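F-BAR domain only protein 1 (Danio rerio, PDB 5JP2) may function in an early step of clathrin-mediated endocytosis, and its mu homology domain binds a peptide of the endocytic protein Eps15. Local coordinates at residues Trp17-Ala29 against Leu40-Pro52. Sequence-based numbering, arbitrary orientation. Where two conformers were deposited one is given.
Sequences WPVAAAITEYINA and LVKITGDLTMSFP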
ATOM      1  N   TRP B  17      -7.376  -4.667 -27.079  0.50 65.51           N
ATOM      2  CA  TRP B  17      -6.433  -5.503 -26.348  0.50 56.20           C
ATOM      3  C   TRP B  17      -6.454  -5.181 -24.863  0.50 49.65           C
ATOM      4  O   TRP B  17      -6.510  -4.000 -24.492  0.50 42.34           O
ATOM      5  CB  TRP B  17      -5.030  -5.309 -26.904  0.50 63.84           C
ATOM      6  CG  TRP B  17      -4.941  -5.549 -28.377  0.50 71.63           C
ATOM      7  CD1 TRP B  17      -5.314  -6.678 -29.046  0.50 72.82           C
ATOM      8  CD2 TRP B  17      -4.434  -4.647 -29.368  0.50 70.79           C
ATOM      9  NE1 TRP B  17      -5.077  -6.531 -30.389  0.50 73.35           N
ATOM     10  CE2 TRP B  17      -4.534  -5.294 -30.612  0.50 75.05           C
ATOM     11  CE3 TRP B  17      -3.907  -3.357 -29.322  0.50 63.71           C
ATOM     12  CZ2 TRP B  17      -4.124  -4.696 -31.798  0.50 82.01           C
ATOM     13  CZ3 TRP B  17      -3.502  -2.766 -30.500  0.50 62.63           C
ATOM     14  CH2 TRP B  17      -3.613  -3.432 -31.719  0.50 69.03           C
ATOM     15  N   PRO B  18      -6.414  -6.188 -23.992  1.00 41.77           N
ATOM     16  CA  PRO B  18      -6.481  -5.923 -22.551  1.00 43.30           C
ATOM     17  C   PRO B  18      -5.120  -5.687 -21.912  1.00 35.91           C
ATOM     18  O   PRO B  18      -4.131  -6.339 -22.246  1.00 36.02           O
ATOM     19  CB  PRO B  18      -7.106  -7.209 -22.008  1.00 32.05           C
ATOM     20  CG  PRO B  18      -6.543  -8.271 -22.920  1.00 35.10           C
ATOM     21  CD  PRO B  18      -6.447  -7.634 -24.284  1.00 40.49           C
ATOM     22  N   VAL B  19      -5.091  -4.767 -20.942  1.00 36.71           N
ATOM     23  CA  VAL B  19      -3.975  -4.633 -20.014  1.00 30.72           C
ATOM     24  C   VAL B  19      -4.545  -4.541 -18.608  1.00 33.62           C
ATOM     25  O   VAL B  19      -5.732  -4.291 -18.412  1.00 46.89           O
ATOM     26  CB  VAL B  19      -3.068  -3.411 -20.309  1.00 31.27           C
ATOM     27  CG1 VAL B  19      -2.476  -3.492 -21.707  1.00 30.28           C
ATOM     28  CG2 VAL B  19      -3.802  -2.104 -20.107  1.00 23.92           C
ATOM     29  N   ALA B  20      -3.683  -4.752 -17.621  1.00 38.01           N
ATOM     30  CA  ALA B  20      -4.064  -4.655 -16.224  1.00 39.13           C
ATOM     31  C   ALA B  20      -3.059  -3.803 -15.455  1.00 35.58           C
ATOM     32  O   ALA B  20      -1.873  -3.775 -15.778  1.00 38.91           O
ATOM     33  CB  ALA B  20      -4.168  -6.040 -15.596  1.00 42.57           C
ATOM     34  N   ALA B  21      -3.552  -3.114 -14.429  1.00 34.93           N
ATOM     35  CA  ALA B  21      -2.754  -2.227 -13.597  1.00 26.38           C
ATOM     36  C   ALA B  21      -2.775  -2.697 -12.144  1.00 31.90           C
ATOM     37  O   ALA B  21      -3.706  -3.379 -11.713  1.00 35.35           O
ATOM     38  CB  ALA B  21      -3.264  -0.794 -13.677  1.00 32.87           C
ATOM     39  N   ALA B  22      -1.727  -2.356 -11.396  1.00 25.51           N
ATOM     40  CA  ALA B  22      -1.669  -2.641  -9.968  1.00 23.58           C
ATOM     41  C   ALA B  22      -1.094  -1.436  -9.251  1.00 26.10           C
ATOM     42  O   ALA B  22      -0.027  -0.942  -9.614  1.00 34.11           O
ATOM     43  CB  ALA B  22      -0.833  -3.882  -9.652  1.00 20.61           C
ATOM     44  N   ILE B  23      -1.815  -0.977  -8.240  1.00 42.73           N
ATOM     45  CA  ILE B  23      -1.434   0.155  -7.412  1.00 25.69           C
ATOM     46  C   ILE B  23      -1.106  -0.410  -6.043  1.00 34.31           C
ATOM     47  O   ILE B  23      -1.976  -0.991  -5.394  1.00 32.43           O
ATOM     48  CB  ILE B  23      -2.557   1.197  -7.330  1.00 26.89           C
ATOM     49  CG1 ILE B  23      -2.865   1.780  -8.702  1.00 27.54           C
ATOM     50  CG2 ILE B  23      -2.210   2.293  -6.377  1.00 35.19           C
ATOM     51  CD1 ILE B  23      -4.020   2.741  -8.696  1.00 33.50           C
ATOM     52  N   THR B  24       0.148  -0.265  -5.620  1.00 34.12           N
ATOM     53  CA  THR B  24       0.651  -0.802  -4.365  1.00 23.07           C
ATOM     54  C   THR B  24       1.174   0.344  -3.512  1.00 26.35           C
ATOM     55  O   THR B  24       1.945   1.168  -3.994  1.00 37.11           O
ATOM     56  CB  THR B  24       1.752  -1.812  -4.626  1.00 26.45           C
ATOM     57  OG1 THR B  24       1.260  -2.796  -5.528  1.00 32.40           O
ATOM     58  CG2 THR B  24       2.165  -2.484  -3.361  1.00 29.45           C
ATOM     59  N   GLU B  25       0.738   0.418  -2.261  1.00 26.37           N
ATOM     60  CA  GLU B  25       1.109   1.531  -1.403  1.00 30.87           C
ATOM     61  C   GLU B  25       1.546   1.045  -0.031  1.00 26.34           C
ATOM     62  O   GLU B  25       0.912   0.168   0.543  1.00 31.10           O
ATOM     63  CB  GLU B  25      -0.043   2.525  -1.274  1.00 24.41           C
ATOM     64  CG  GLU B  25      -0.233   3.328  -2.515  1.00 27.53           C
ATOM     65  CD  GLU B  25      -1.246   4.411  -2.377  1.00 29.77           C
ATOM     66  OE1 GLU B  25      -1.809   4.562  -1.295  1.00 34.99           O
ATOM     67  OE2 GLU B  25      -1.500   5.111  -3.365  1.00 35.25           O
ATOM     68  N   TYR B  26       2.650   1.586   0.468  1.00 29.65           N
ATOM     69  CA  TYR B  26       3.100   1.365   1.834  1.00 22.04           C
ATOM     70  C   TYR B  26       2.990   2.651   2.642  1.00 28.65           C
ATOM     71  O   TYR B  26       3.224   3.744   2.133  1.00 29.48           O
ATOM     72  CB  TYR B  26       4.530   0.856   1.881  1.00 30.96           C
ATOM     73  CG  TYR B  26       4.670  -0.518   1.329  1.00 33.05           C
ATOM     74  CD1 TYR B  26       4.489  -1.627   2.129  1.00 38.21           C
ATOM     75  CD2 TYR B  26       4.961  -0.713  -0.002  1.00 38.67           C
ATOM     76  CE1 TYR B  26       4.606  -2.892   1.609  1.00 51.68           C
ATOM     77  CE2 TYR B  26       5.084  -1.962  -0.527  1.00 31.86           C
ATOM     78  CZ  TYR B  26       4.905  -3.049   0.275  1.00 42.55           C
ATOM     79  OH  TYR B  26       5.040  -4.302  -0.266  1.00 56.75           O
ATOM     80  N   ILE B  27       2.622   2.524   3.908  1.00 29.69           N
ATOM     81  CA  ILE B  27       2.416   3.695   4.738  1.00 20.57           C
ATOM     82  C   ILE B  27       3.257   3.591   6.001  1.00 30.53           C
ATOM     83  O   ILE B  27       3.227   2.580   6.708  1.00 25.87           O
ATOM     84  CB  ILE B  27       0.925   3.919   5.063  1.00 24.93           C
ATOM     85  CG1 ILE B  27       0.765   5.199   5.883  1.00 26.19           C
ATOM     86  CG2 ILE B  27       0.303   2.713   5.733  1.00 32.86           C
ATOM     87  CD1 ILE B  27      -0.623   5.714   5.979  1.00 29.93           C
ATOM     88  N   ASN B  28       4.025   4.638   6.261  1.00 31.24           N
ATOM     89  CA  ASN B  28       4.760   4.805   7.499  1.00 22.82           C
ATOM     90  C   ASN B  28       4.092   5.918   8.285  1.00 19.20           C
ATOM     91  O   ASN B  28       3.640   6.905   7.714  1.00 24.60           O
ATOM     92  CB  ASN B  28       6.222   5.150   7.236  1.00 30.84           C
ATOM     93  CG  ASN B  28       7.020   3.978   6.735  1.00 24.72           C
ATOM     94  OD1 ASN B  28       6.655   2.834   6.934  1.00 48.19           O
ATOM     95  ND2 ASN B  28       8.152   4.261   6.144  1.00 38.67           N
ATOM     96  N   ALA B  29       3.992   5.752   9.590  1.00 28.51           N
ATOM     97  CA  ALA B  29       3.337   6.779  10.379  1.00 26.04           C
ATOM     98  C   ALA B  29       3.957   6.814  11.765  1.00 25.10           C
ATOM     99  O   ALA B  29       4.521   5.827  12.230  1.00 25.84           O
ATOM    100  CB  ALA B  29       1.828   6.544  10.472  1.00 26.10           C
ATOM    101  N   LEU B  40       3.007  12.152  11.945  1.00 30.10           N
ATOM    102  CA  LEU B  40       3.604  12.260  10.625  1.00 35.68           C
ATOM    103  C   LEU B  40       3.217  11.039   9.801  1.00 25.20           C
ATOM    104  O   LEU B  40       3.287   9.916  10.293  1.00 29.15           O
ATOM    105  CB  LEU B  40       5.123  12.343  10.731  1.00 39.98           C
ATOM    106  CG  LEU B  40       5.667  13.206  11.864  1.00 63.26           C
ATOM    107  CD1 LEU B  40       7.057  12.743  12.286  1.00 53.58           C
ATOM    108  CD2 LEU B  40       5.694  14.654  11.423  1.00 70.45           C
ATOM    109  N   VAL B  41       2.852  11.248   8.544  1.00 24.98           N
ATOM    110  CA  VAL B  41       2.499  10.165   7.635  1.00 27.09           C
ATOM    111  C   VAL B  41       3.320  10.260   6.347  1.00 27.22           C
ATOM    112  O   VAL B  41       3.432  11.337   5.756  1.00 35.00           O
ATOM    113  CB  VAL B  41       0.993  10.185   7.322  1.00 27.86           C
ATOM    114  CG1 VAL B  41       0.658   9.105   6.322  1.00 26.88           C
ATOM    115  CG2 VAL B  41       0.208   9.982   8.578  1.00 21.89           C
ATOM    116  N   LYS B  42       3.868   9.128   5.902  1.00 28.55           N
ATOM    117  CA  LYS B  42       4.507   9.004   4.591  1.00 27.11           C
ATOM    118  C   LYS B  42       3.975   7.783   3.840  1.00 26.12           C
ATOM    119  O   LYS B  42       4.135   6.647   4.290  1.00 32.60           O
ATOM    120  CB  LYS B  42       6.031   8.900   4.710  1.00 29.85           C
ATOM    121  CG  LYS B  42       6.718   8.969   3.346  1.00 36.81           C
ATOM    122  CD  LYS B  42       8.226   8.873   3.409  1.00 32.34           C
ATOM    123  CE  LYS B  42       8.676   7.472   3.713  1.00 36.28           C
ATOM    124  NZ  LYS B  42      10.086   7.247   3.346  1.00 50.60           N
ATOM    125  N   ILE B  43       3.381   8.010   2.677  1.00 27.92           N
ATOM    126  CA  ILE B  43       2.913   6.939   1.807  1.00 31.02           C
ATOM    127  C   ILE B  43       3.841   6.827   0.611  1.00 31.95           C
ATOM    128  O   ILE B  43       4.179   7.831  -0.017  1.00 35.54           O
ATOM    129  CB  ILE B  43       1.465   7.179   1.357  1.00 30.53           C
ATOM    130  CG1 ILE B  43       0.547   7.250   2.570  1.00 37.27           C
ATOM    131  CG2 ILE B  43       1.027   6.081   0.435  1.00 38.05           C
ATOM    132  CD1 ILE B  43      -0.735   7.907   2.292  1.00 24.60           C
ATOM    133  N   THR B  44       4.235   5.608   0.289  1.00 34.15           N
ATOM    134  CA  THR B  44       5.060   5.322  -0.868  1.00 37.92           C
ATOM    135  C   THR B  44       4.329   4.350  -1.783  1.00 30.76           C
ATOM    136  O   THR B  44       3.852   3.305  -1.343  1.00 32.00           O
ATOM    137  CB  THR B  44       6.384   4.744  -0.432  1.00 35.32           C
ATOM    138  OG1 THR B  44       7.006   5.675   0.454  1.00 40.03           O
ATOM    139  CG2 THR B  44       7.260   4.561  -1.626  1.00 33.24           C
ATOM    140  N   GLY B  45       4.227   4.702  -3.052  1.00 28.97           N
ATOM    141  CA  GLY B  45       3.408   3.921  -3.950  1.00 30.45           C
ATOM    142  C   GLY B  45       4.133   3.511  -5.205  1.00 31.35           C
ATOM    143  O   GLY B  45       5.118   4.126  -5.610  1.00 29.05           O
ATOM    144  N   ASP B  46       3.580   2.486  -5.846  1.00 28.46           N
ATOM    145  CA  ASP B  46       4.108   1.923  -7.074  1.00 25.83           C
ATOM    146  C   ASP B  46       2.961   1.601  -8.025  1.00 29.21           C
ATOM    147  O   ASP B  46       1.974   0.995  -7.619  1.00 31.76           O
ATOM    148  CB  ASP B  46       4.913   0.667  -6.792  1.00 33.59           C
ATOM    149  CG  ASP B  46       5.096  -0.180  -8.024  1.00 61.01           C
ATOM    150  OD1 ASP B  46       4.313  -1.133  -8.191  1.00 93.15           O
ATOM    151  OD2 ASP B  46       6.003   0.099  -8.835  1.00 80.17           O
ATOM    152  N   LEU B  47       3.094   1.992  -9.283  1.00 36.25           N
ATOM    153  CA  LEU B  47       2.145   1.629 -10.330  1.00 29.74           C
ATOM    154  C   LEU B  47       2.788   0.658 -11.307  1.00 26.22           C
ATOM    155  O   LEU B  47       3.764   0.997 -11.971  1.00 31.89           O
ATOM    156  CB  LEU B  47       1.650   2.861 -11.072  1.00 25.52           C
ATOM    157  CG  LEU B  47       0.710   2.623 -12.248  1.00 30.73           C
ATOM    158  CD1 LEU B  47      -0.580   1.973 -11.816  1.00 28.55           C
ATOM    159  CD2 LEU B  47       0.419   3.933 -12.928  1.00 39.25           C
ATOM    160  N   THR B  48       2.242  -0.538 -11.390  1.00 24.91           N
ATOM    161  CA  THR B  48       2.718  -1.554 -12.308  1.00 24.30           C
ATOM    162  C   THR B  48       1.634  -1.828 -13.349  1.00 29.35           C
ATOM    163  O   THR B  48       0.443  -1.737 -13.061  1.00 29.22           O
ATOM    164  CB  THR B  48       3.094  -2.827 -11.541  1.00 27.32           C
ATOM    165  OG1 THR B  48       4.249  -2.568 -10.750  1.00 45.37           O
ATOM    166  CG2 THR B  48       3.410  -3.955 -12.457  1.00 29.03           C
ATOM    167  N   MET B  49       2.041  -2.118 -14.579  1.00 34.11           N
ATOM    168  CA  MET B  49       1.095  -2.529 -15.601  1.00 24.21           C
ATOM    169  C   MET B  49       1.487  -3.893 -16.139  1.00 28.79           C
ATOM    170  O   MET B  49       2.667  -4.182 -16.321  1.00 36.69           O
ATOM    171  CB  MET B  49       0.999  -1.521 -16.727  1.00 29.02           C
ATOM    172  CG  MET B  49      -0.047  -1.902 -17.737  1.00 39.05           C
ATOM    173  SD  MET B  49      -0.381  -0.657 -18.960  1.00 44.22           S
ATOM    174  CE  MET B  49      -1.256   0.556 -18.020  1.00 28.88           C
ATOM    175  N   SER B  50       0.486  -4.737 -16.359  1.00 35.34           N
ATOM    176  CA  SER B  50       0.681  -6.101 -16.819  1.00 31.69           C
ATOM    177  C   SER B  50       0.154  -6.261 -18.243  1.00 33.35           C
ATOM    178  O   SER B  50      -0.835  -5.639 -18.628  1.00 27.21           O
ATOM    179  CB  SER B  50      -0.015  -7.078 -15.878  1.00 30.99           C
ATOM    180  OG  SER B  50       0.351  -8.403 -16.173  1.00 44.98           O
ATOM    181  N   PHE B  51       0.837  -7.092 -19.027  1.00 32.27           N
ATOM    182  CA  PHE B  51       0.510  -7.328 -20.420  1.00 32.07           C
ATOM    183  C   PHE B  51       0.345  -8.817 -20.688  1.00 33.48           C
ATOM    184  O   PHE B  51       1.166  -9.620 -20.247  1.00 34.92           O
ATOM    185  CB  PHE B  51       1.590  -6.784 -21.357  1.00 39.13           C
ATOM    186  CG  PHE B  51       1.693  -5.299 -21.368  1.00 28.15           C
ATOM    187  CD1 PHE B  51       2.379  -4.629 -20.383  1.00 27.83           C
ATOM    188  CD2 PHE B  51       1.117  -4.575 -22.375  1.00 23.28           C
ATOM    189  CE1 PHE B  51       2.470  -3.273 -20.408  1.00 28.34           C
ATOM    190  CE2 PHE B  51       1.206  -3.226 -22.394  1.00 26.69           C
ATOM    191  CZ  PHE B  51       1.884  -2.570 -21.407  1.00 25.48           C
ATOM    192  N   PRO B  52      -0.664  -9.200 -21.458  1.00 40.17           N
ATOM    193  CA  PRO B  52      -0.849 -10.621 -21.757  1.00 39.53           C
ATOM    194  C   PRO B  52       0.213 -11.091 -22.729  1.00 35.07           C
ATOM    195  O   PRO B  52       0.617 -10.359 -23.628  1.00 43.58           O
ATOM    196  CB  PRO B  52      -2.247 -10.673 -22.377  1.00 34.10           C
ATOM    197  CG  PRO B  52      -2.486  -9.319 -22.894  1.00 39.60           C
ATOM    198  CD  PRO B  52      -1.751  -8.370 -21.997  1.00 34.82           C
TER
HETATM  199  O   HOH W   1       2.003  -2.087  -7.862  1.00 39.27           O
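Ala20 and Ser50, at one end, and Asn28 and Lys42, at the other, bound the ten backbone hydrogen bonds of a long antiparallel beta hairpin at the heart of the mu homology domain. The Ser50 N to Ala20 O bond is short, at 2.6 Å. Strand 266-283 runs along the outer edge of 17-29, strand 125-137 along that of 40-52.

Ile27 shares its face with Val41 and Ile43. Its CB lies 4.2 Å from Ile43 CG1; CG1, swung opposite the backbone N (chi1 -177°), and CD1 each touch both Ile43 CG1 and Val41 CG1, CD1 ending 3.6 Å from Val41 CG1. Cutting Ile27 back to an alanine removes CG1, CG2 and CD1 and is likely to open a gap beside Val41 CG1 and Ile43 CG1. Further along this face, Ile43 CG2 packs against the carboxylate of Glu25, whose OE2 is held by Ser255 and Tyr133. Gly45 faces Glu25, and Glu25 CG lies 4.0 Å from Gly45 CA, where a CB would be tight.

The other face carries Ala22 and Ser50, both packed against the bound peptide, and a polar cluster. One water is hydrogen-bonded to Ala22 O at 2.9 Å; its contacts with Thr24 OG1 and Asp46 OD1 are short and doubtful. Asp46, salt-bridged to Lys132 through OD2, turns OD1 to Thr48, whose OG1 donates to its syn lone pair at 2.9 Å.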